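SUMO-1 cysteine protease S273R (PDB 6LJ9) is a cysteine endopeptidase of African swine fever virus that probably matures the viral polyproteins pp220 and pp62 into core-shell proteins and dampens host innate immune responses. Local coordinates at residues T159-I172 against E184-V197. Numbering follows the deposited sequence.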
ATOM      1  N   THR B 159      -3.285   9.984  27.980  1.00 50.71           N
ATOM      2  CA  THR B 159      -2.823   9.377  29.221  1.00 50.36           C
ATOM      3  C   THR B 159      -3.297  10.126  30.459  1.00 52.88           C
ATOM      4  O   THR B 159      -2.759   9.898  31.548  1.00 53.31           O
ATOM      5  CB  THR B 159      -1.294   9.290  29.233  1.00 59.00           C
ATOM      6  OG1 THR B 159      -0.737  10.604  29.116  1.00 56.87           O
ATOM      7  CG2 THR B 159      -0.801   8.430  28.082  1.00 63.85           C
ATOM      8  N   ASP B 160      -4.290  11.008  30.320  1.00 68.20           N
ATOM      9  CA  ASP B 160      -4.764  11.782  31.460  1.00 86.51           C
ATOM     10  C   ASP B 160      -5.464  10.916  32.500  1.00100.58           C
ATOM     11  O   ASP B 160      -5.591  11.340  33.654  1.00106.19           O
ATOM     12  CB  ASP B 160      -5.702  12.892  30.985  1.00 95.72           C
ATOM     13  CG  ASP B 160      -5.877  13.992  32.015  1.00 99.42           C
ATOM     14  OD1 ASP B 160      -5.125  14.005  33.011  1.00 94.54           O
ATOM     15  OD2 ASP B 160      -6.769  14.845  31.826  1.00101.84           O
ATOM     16  N   PHE B 161      -5.923   9.718  32.124  1.00111.53           N
ATOM     17  CA  PHE B 161      -6.542   8.831  33.105  1.00121.55           C
ATOM     18  C   PHE B 161      -5.543   8.432  34.185  1.00125.38           C
ATOM     19  O   PHE B 161      -5.875   8.424  35.376  1.00129.46           O
ATOM     20  CB  PHE B 161      -7.132   7.598  32.416  1.00125.21           C
ATOM     21  CG  PHE B 161      -6.120   6.755  31.691  1.00129.70           C
ATOM     22  CD1 PHE B 161      -5.545   5.654  32.307  1.00130.59           C
ATOM     23  CD2 PHE B 161      -5.757   7.050  30.388  1.00127.48           C
ATOM     24  CE1 PHE B 161      -4.618   4.875  31.642  1.00125.89           C
ATOM     25  CE2 PHE B 161      -4.831   6.274  29.717  1.00123.09           C
ATOM     26  CZ  PHE B 161      -4.262   5.184  30.345  1.00122.73           C
ATOM     27  N   SER B 162      -4.315   8.104  33.791  1.00119.96           N
ATOM     28  CA  SER B 162      -3.235   7.988  34.758  1.00117.10           C
ATOM     29  C   SER B 162      -2.839   9.384  35.222  1.00135.44           C
ATOM     30  O   SER B 162      -2.811  10.329  34.427  1.00140.08           O
ATOM     31  CB  SER B 162      -2.039   7.261  34.143  1.00 98.68           C
ATOM     32  OG  SER B 162      -1.069   6.948  35.128  1.00 90.21           O
ATOM     33  N   THR B 163      -2.549   9.513  36.516  1.00146.87           N
ATOM     34  CA  THR B 163      -2.402  10.834  37.119  1.00153.08           C
ATOM     35  C   THR B 163      -1.320  11.644  36.413  1.00144.84           C
ATOM     36  O   THR B 163      -0.239  11.135  36.102  1.00149.88           O
ATOM     37  CB  THR B 163      -2.095  10.706  38.615  1.00166.17           C
ATOM     38  OG1 THR B 163      -1.971  12.012  39.192  1.00171.39           O
ATOM     39  CG2 THR B 163      -0.811   9.918  38.854  1.00168.08           C
ATOM     40  N   GLY B 164      -1.632  12.905  36.135  1.00131.51           N
ATOM     41  CA  GLY B 164      -0.716  13.772  35.418  1.00122.35           C
ATOM     42  C   GLY B 164      -1.289  15.168  35.329  1.00115.19           C
ATOM     43  O   GLY B 164      -2.410  15.433  35.771  1.00106.04           O
ATOM     44  N   THR B 165      -0.494  16.065  34.739  1.00123.24           N
ATOM     45  CA  THR B 165      -0.902  17.462  34.635  1.00128.29           C
ATOM     46  C   THR B 165      -2.184  17.618  33.827  1.00120.13           C
ATOM     47  O   THR B 165      -3.000  18.501  34.118  1.00119.36           O
ATOM     48  CB  THR B 165       0.217  18.297  34.014  1.00133.43           C
ATOM     49  OG1 THR B 165       0.658  17.682  32.799  1.00132.97           O
ATOM     50  CG2 THR B 165       1.387  18.416  34.976  1.00133.87           C
ATOM     51  N   GLY B 166      -2.383  16.775  32.819  1.00112.37           N
ATOM     52  CA  GLY B 166      -3.592  16.843  32.021  1.00108.30           C
ATOM     53  C   GLY B 166      -3.520  16.064  30.725  1.00 97.30           C
ATOM     54  O   GLY B 166      -3.026  14.933  30.695  1.00 91.92           O
ATOM     55  N   LYS B 167      -4.013  16.668  29.646  1.00 83.76           N
ATOM     56  CA  LYS B 167      -4.045  16.005  28.348  1.00 75.83           C
ATOM     57  C   LYS B 167      -2.634  15.765  27.828  1.00 70.61           C
ATOM     58  O   LYS B 167      -1.839  16.701  27.706  1.00 48.02           O
ATOM     59  CB  LYS B 167      -4.842  16.850  27.356  1.00 69.25           C
ATOM     60  CG  LYS B 167      -4.703  16.407  25.910  1.00 64.16           C
ATOM     61  CD  LYS B 167      -5.407  17.374  24.971  1.00 63.56           C
ATOM     62  CE  LYS B 167      -6.899  17.428  25.249  1.00 68.63           C
ATOM     63  NZ  LYS B 167      -7.603  18.352  24.317  1.00 68.05           N
ATOM     64  N   HIS B 168      -2.327  14.507  27.520  1.00 66.57           N
ATOM     65  CA  HIS B 168      -1.043  14.134  26.934  1.00 62.61           C
ATOM     66  C   HIS B 168      -1.292  13.008  25.942  1.00 54.57           C
ATOM     67  O   HIS B 168      -1.654  11.896  26.339  1.00 46.28           O
ATOM     68  CB  HIS B 168      -0.038  13.707  28.004  1.00 58.70           C
ATOM     69  CG  HIS B 168       1.341  13.465  27.473  1.00 63.32           C
ATOM     70  ND1 HIS B 168       2.243  14.484  27.255  1.00 70.65           N
ATOM     71  CD2 HIS B 168       1.967  12.322  27.107  1.00 68.39           C
ATOM     72  CE1 HIS B 168       3.369  13.978  26.783  1.00 69.41           C
ATOM     73  NE2 HIS B 168       3.228  12.669  26.683  1.00 70.73           N
ATOM     74  N   TRP B 169      -1.101  13.295  24.658  1.00 27.15           N
ATOM     75  CA  TRP B 169      -1.343  12.307  23.618  1.00 36.25           C
ATOM     76  C   TRP B 169      -0.124  11.416  23.424  1.00 36.06           C
ATOM     77  O   TRP B 169       1.014  11.893  23.383  1.00 28.41           O
ATOM     78  CB  TRP B 169      -1.694  12.991  22.297  1.00 25.09           C
ATOM     79  CG  TRP B 169      -2.923  13.845  22.357  1.00 35.89           C
ATOM     80  CD1 TRP B 169      -2.973  15.207  22.416  1.00 32.42           C
ATOM     81  CD2 TRP B 169      -4.282  13.392  22.360  1.00 32.87           C
ATOM     82  NE1 TRP B 169      -4.280  15.629  22.455  1.00 33.20           N
ATOM     83  CE2 TRP B 169      -5.103  14.535  22.422  1.00 31.02           C
ATOM     84  CE3 TRP B 169      -4.883  12.131  22.317  1.00 25.72           C
ATOM     85  CZ2 TRP B 169      -6.495  14.455  22.443  1.00 27.35           C
ATOM     86  CZ3 TRP B 169      -6.264  12.054  22.335  1.00 21.34           C
ATOM     87  CH2 TRP B 169      -7.054  13.207  22.398  1.00 30.22           C
ATOM     88  N   VAL B 170      -0.370  10.112  23.309  1.00 24.33           N
ATOM     89  CA  VAL B 170       0.651   9.142  22.940  1.00 26.26           C
ATOM     90  C   VAL B 170       0.095   8.282  21.813  1.00 22.10           C
ATOM     91  O   VAL B 170      -1.119   8.166  21.630  1.00 24.92           O
ATOM     92  CB  VAL B 170       1.098   8.262  24.128  1.00 29.24           C
ATOM     93  CG1 VAL B 170       1.689   9.119  25.239  1.00 25.48           C
ATOM     94  CG2 VAL B 170      -0.067   7.441  24.645  1.00 18.95           C
ATOM     95  N   ALA B 171       1.001   7.680  21.051  1.00 27.26           N
ATOM     96  CA  ALA B 171       0.639   6.906  19.875  1.00 22.67           C
ATOM     97  C   ALA B 171       0.850   5.417  20.118  1.00 25.91           C
ATOM     98  O   ALA B 171       1.741   5.011  20.870  1.00 26.89           O
ATOM     99  CB  ALA B 171       1.452   7.349  18.654  1.00 17.74           C
ATOM    100  N   ILE B 172       0.011   4.607  19.473  1.00 20.89           N
ATOM    101  CA  ILE B 172       0.148   3.156  19.458  1.00 20.01           C
ATOM    102  C   ILE B 172       0.091   2.698  18.008  1.00 20.37           C
ATOM    103  O   ILE B 172      -0.862   3.018  17.290  1.00 28.38           O
ATOM    104  CB  ILE B 172      -0.944   2.455  20.291  1.00 26.41           C
ATOM    105  CG1 ILE B 172      -0.649   2.591  21.786  1.00 35.19           C
ATOM    106  CG2 ILE B 172      -1.070   0.989  19.891  1.00 25.86           C
ATOM    107  CD1 ILE B 172      -1.473   1.667  22.666  1.00 46.51           C
ATOM    108  N   GLU B 184       3.845  -1.177  19.127  1.00 29.71           N
ATOM    109  CA  GLU B 184       4.682  -0.043  19.489  1.00 23.24           C
ATOM    110  C   GLU B 184       3.891   0.976  20.297  1.00 21.89           C
ATOM    111  O   GLU B 184       2.740   1.286  19.973  1.00 29.85           O
ATOM    112  CB  GLU B 184       5.264   0.615  18.234  1.00 26.70           C
ATOM    113  CG  GLU B 184       5.924  -0.373  17.285  1.00 31.63           C
ATOM    114  CD  GLU B 184       6.191   0.221  15.917  1.00 32.16           C
ATOM    115  OE1 GLU B 184       6.107   1.458  15.777  1.00 27.74           O
ATOM    116  OE2 GLU B 184       6.480  -0.551  14.979  1.00 30.52           O
ATOM    117  N   TYR B 185       4.522   1.489  21.351  1.00 25.13           N
ATOM    118  CA  TYR B 185       3.982   2.567  22.171  1.00 25.70           C
ATOM    119  C   TYR B 185       4.986   3.709  22.165  1.00 28.69           C
ATOM    120  O   TYR B 185       6.115   3.547  22.641  1.00 28.39           O
ATOM    121  CB  TYR B 185       3.706   2.090  23.601  1.00 23.28           C
ATOM    122  CG  TYR B 185       3.329   3.192  24.571  1.00 27.30           C
ATOM    123  CD1 TYR B 185       4.304   3.881  25.284  1.00 18.84           C
ATOM    124  CD2 TYR B 185       2.002   3.538  24.780  1.00 11.92           C
ATOM    125  CE1 TYR B 185       3.969   4.884  26.171  1.00 30.10           C
ATOM    126  CE2 TYR B 185       1.656   4.543  25.669  1.00 26.77           C
ATOM    127  CZ  TYR B 185       2.646   5.213  26.360  1.00 31.92           C
ATOM    128  OH  TYR B 185       2.320   6.214  27.247  1.00 35.96           O
ATOM    129  N   PHE B 186       4.581   4.856  21.628  1.00 18.58           N
ATOM    130  CA  PHE B 186       5.450   6.020  21.520  1.00 32.52           C
ATOM    131  C   PHE B 186       4.952   7.116  22.452  1.00 37.09           C
ATOM    132  O   PHE B 186       3.803   7.556  22.342  1.00 31.81           O
ATOM    133  CB  PHE B 186       5.513   6.530  20.080  1.00 33.75           C
ATOM    134  CG  PHE B 186       6.269   7.818  19.930  1.00 35.43           C
ATOM    135  CD1 PHE B 186       7.642   7.855  20.116  1.00 35.66           C
ATOM    136  CD2 PHE B 186       5.610   8.991  19.607  1.00 36.24           C
ATOM    137  CE1 PHE B 186       8.341   9.041  19.982  1.00 28.29           C
ATOM    138  CE2 PHE B 186       6.302  10.178  19.469  1.00 34.09           C
ATOM    139  CZ  PHE B 186       7.671  10.204  19.657  1.00 29.87           C
ATOM    140  N   ASN B 187       5.818   7.547  23.368  1.00 39.43           N
ATOM    141  CA  ASN B 187       5.557   8.676  24.257  1.00 30.17           C
ATOM    142  C   ASN B 187       6.643   9.712  24.003  1.00 27.12           C
ATOM    143  O   ASN B 187       7.822   9.459  24.275  1.00 22.97           O
ATOM    144  CB  ASN B 187       5.539   8.237  25.722  1.00 33.00           C
ATOM    145  CG  ASN B 187       5.008   9.317  26.657  1.00 37.37           C
ATOM    146  OD1 ASN B 187       5.221  10.510  26.441  1.00 37.80           O
ATOM    147  ND2 ASN B 187       4.310   8.894  27.706  1.00 31.96           N
ATOM    148  N   SER B 188       6.248  10.876  23.483  1.00 29.84           N
ATOM    149  CA  SER B 188       7.221  11.914  23.165  1.00 28.45           C
ATOM    150  C   SER B 188       7.925  12.450  24.405  1.00 26.82           C
ATOM    151  O   SER B 188       9.007  13.035  24.286  1.00 31.20           O
ATOM    152  CB  SER B 188       6.541  13.065  22.423  1.00 25.71           C
ATOM    153  OG  SER B 188       5.530  13.656  23.217  1.00 26.50           O
ATOM    154  N   ALA B 189       7.342  12.268  25.590  1.00 41.96           N
ATOM    155  CA  ALA B 189       7.977  12.742  26.812  1.00 42.58           C
ATOM    156  C   ALA B 189       8.984  11.748  27.371  1.00 41.55           C
ATOM    157  O   ALA B 189       9.837  12.137  28.175  1.00 42.09           O
ATOM    158  CB  ALA B 189       6.916  13.055  27.870  1.00 40.81           C
ATOM    159  N   GLY B 190       8.906  10.482  26.967  1.00 37.56           N
ATOM    160  CA  GLY B 190       9.835   9.475  27.437  1.00 26.10           C
ATOM    161  C   GLY B 190       9.398   8.716  28.667  1.00 42.98           C
ATOM    162  O   GLY B 190      10.254   8.186  29.384  1.00 54.71           O
ATOM    163  N   ASN B 191       8.098   8.642  28.936  1.00 41.16           N
ATOM    164  CA  ASN B 191       7.579   7.961  30.114  1.00 43.47           C
ATOM    165  C   ASN B 191       7.009   6.601  29.731  1.00 45.86           C
ATOM    166  O   ASN B 191       6.388   6.449  28.675  1.00 54.16           O
ATOM    167  CB  ASN B 191       6.507   8.807  30.803  1.00 43.94           C
ATOM    168  CG  ASN B 191       7.060  10.102  31.367  1.00 50.77           C
ATOM    169  OD1 ASN B 191       8.146  10.127  31.947  1.00 52.98           O
ATOM    170  ND2 ASN B 191       6.315  11.188  31.195  1.00 56.77           N
ATOM    171  N   SER B 192       7.219   5.616  30.608  1.00 46.35           N
ATOM    172  CA  SER B 192       6.811   4.245  30.342  1.00 44.62           C
ATOM    173  C   SER B 192       5.291   4.151  30.187  1.00 41.59           C
ATOM    174  O   SER B 192       4.554   5.007  30.682  1.00 37.16           O
ATOM    175  CB  SER B 192       7.292   3.333  31.471  1.00 47.57           C
ATOM    176  OG  SER B 192       8.704   3.375  31.587  1.00 58.56           O
ATOM    177  N   PRO B 193       4.800   3.118  29.493  1.00 48.56           N
ATOM    178  CA  PRO B 193       3.356   2.999  29.303  1.00 46.36           C
ATOM    179  C   PRO B 193       2.663   2.680  30.618  1.00 42.64           C
ATOM    180  O   PRO B 193       3.232   1.995  31.481  1.00 35.65           O
ATOM    181  CB  PRO B 193       3.224   1.829  28.308  1.00 50.34           C
ATOM    182  CG  PRO B 193       4.588   1.595  27.764  1.00 48.86           C
ATOM    183  CD  PRO B 193       5.539   2.038  28.818  1.00 42.04           C
ATOM    184  N   PRO B 194       1.439   3.166  30.809  1.00 44.14           N
ATOM    185  CA  PRO B 194       0.673   2.759  31.991  1.00 44.66           C
ATOM    186  C   PRO B 194       0.363   1.270  31.953  1.00 56.46           C
ATOM    187  O   PRO B 194       0.380   0.628  30.899  1.00 64.69           O
ATOM    188  CB  PRO B 194      -0.608   3.598  31.894  1.00 39.83           C
ATOM    189  CG  PRO B 194      -0.243   4.752  31.014  1.00 44.12           C
ATOM    190  CD  PRO B 194       0.745   4.201  30.030  1.00 47.12           C
ATOM    191  N   GLY B 195       0.089   0.724  33.135  1.00 55.57           N
ATOM    192  CA  GLY B 195      -0.257  -0.671  33.295  1.00 49.12           C
ATOM    193  C   GLY B 195      -1.314  -1.172  32.326  1.00 58.88           C
ATOM    194  O   GLY B 195      -1.124  -2.186  31.647  1.00 55.12           O
ATOM    195  N   PRO B 196      -2.460  -0.484  32.258  1.00 62.46           N
ATOM    196  CA  PRO B 196      -3.491  -0.898  31.291  1.00 62.26           C
ATOM    197  C   PRO B 196      -2.999  -0.947  29.855  1.00 50.34           C
ATOM    198  O   PRO B 196      -3.425  -1.821  29.092  1.00 43.63           O
ATOM    199  CB  PRO B 196      -4.588   0.156  31.489  1.00 59.41           C
ATOM    200  CG  PRO B 196      -4.439   0.569  32.909  1.00 52.00           C
ATOM    201  CD  PRO B 196      -2.966   0.538  33.195  1.00 59.59           C
ATOM    202  N   VAL B 197      -2.107  -0.036  29.460  1.00 47.50           N
ATOM    203  CA  VAL B 197      -1.551  -0.095  28.112  1.00 46.21           C
ATOM    204  C   VAL B 197      -0.714  -1.356  27.936  1.00 34.61           C
ATOM    205  O   VAL B 197      -0.752  -2.001  26.880  1.00 34.02           O
ATOM    206  CB  VAL B 197      -0.738   1.179  27.812  1.00 47.07           C
ATOM    207  CG1 VAL B 197      -0.069   1.077  26.449  1.00 34.24           C
ATOM    208  CG2 VAL B 197      -1.640   2.404  27.871  1.00 41.74           C
TER
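His168 and Asn187 illustrate how a hydrolase sets a histidine ring, probably catalytic, at the open end of a beta hairpin. NE2 of His168 donates to OD1 of Asn187 over 2.9 Å; the oxygen meets the imidazole edge-on, in the ring plane, whereas the donor stands 34° out of the amide plane. From the other face of that plane comes the backbone N of Ala189, also 2.9 Å from OD1 of Asn187, closing an Asx turn. Two bonds thus fix the rotation of the amide, and the CB of Ala189 rests against CE1 of the imidazole. With CG anti to the backbone nitrogen (chi1 -169°), the Asn187 amide reaches across to His168 and to the CG1 methyl of Val170. With Cys232 close to the His168 side chain, the pair fits the Cys-His-Asn variant of the catalytic triad in a Ulp1-like, clan CA protease, its histidine just before strand 169-175 and its asparagine just after the antiparallel strand 181-186. Along the strands the contact is tight: Ala171 and Phe186 are a hydrogen-bonded pair, joined by N of Phe186 to O of Ala171 and by N of Ala171 to O of Phe186. On the opposite face of the sheet from those two side chains, Val170 presses its CG2 against CE2 of Tyr185 at 3.5 Å. CB of Pro193 covers one face of the Tyr185 ring over its centre, while Ile172 meets CD2 of the same ring through CG1 and reaches CG1 of Val197 with CD1. Toward solvent the association thins out. There, in the poorly ordered part of 159-172, the Phe161 ring crosses Pro194 at about a right angle, CZ to CG 4.1 Å, and Pro196, in the first turn of helix 195-208, is touched more distantly by CE1 of Phe161.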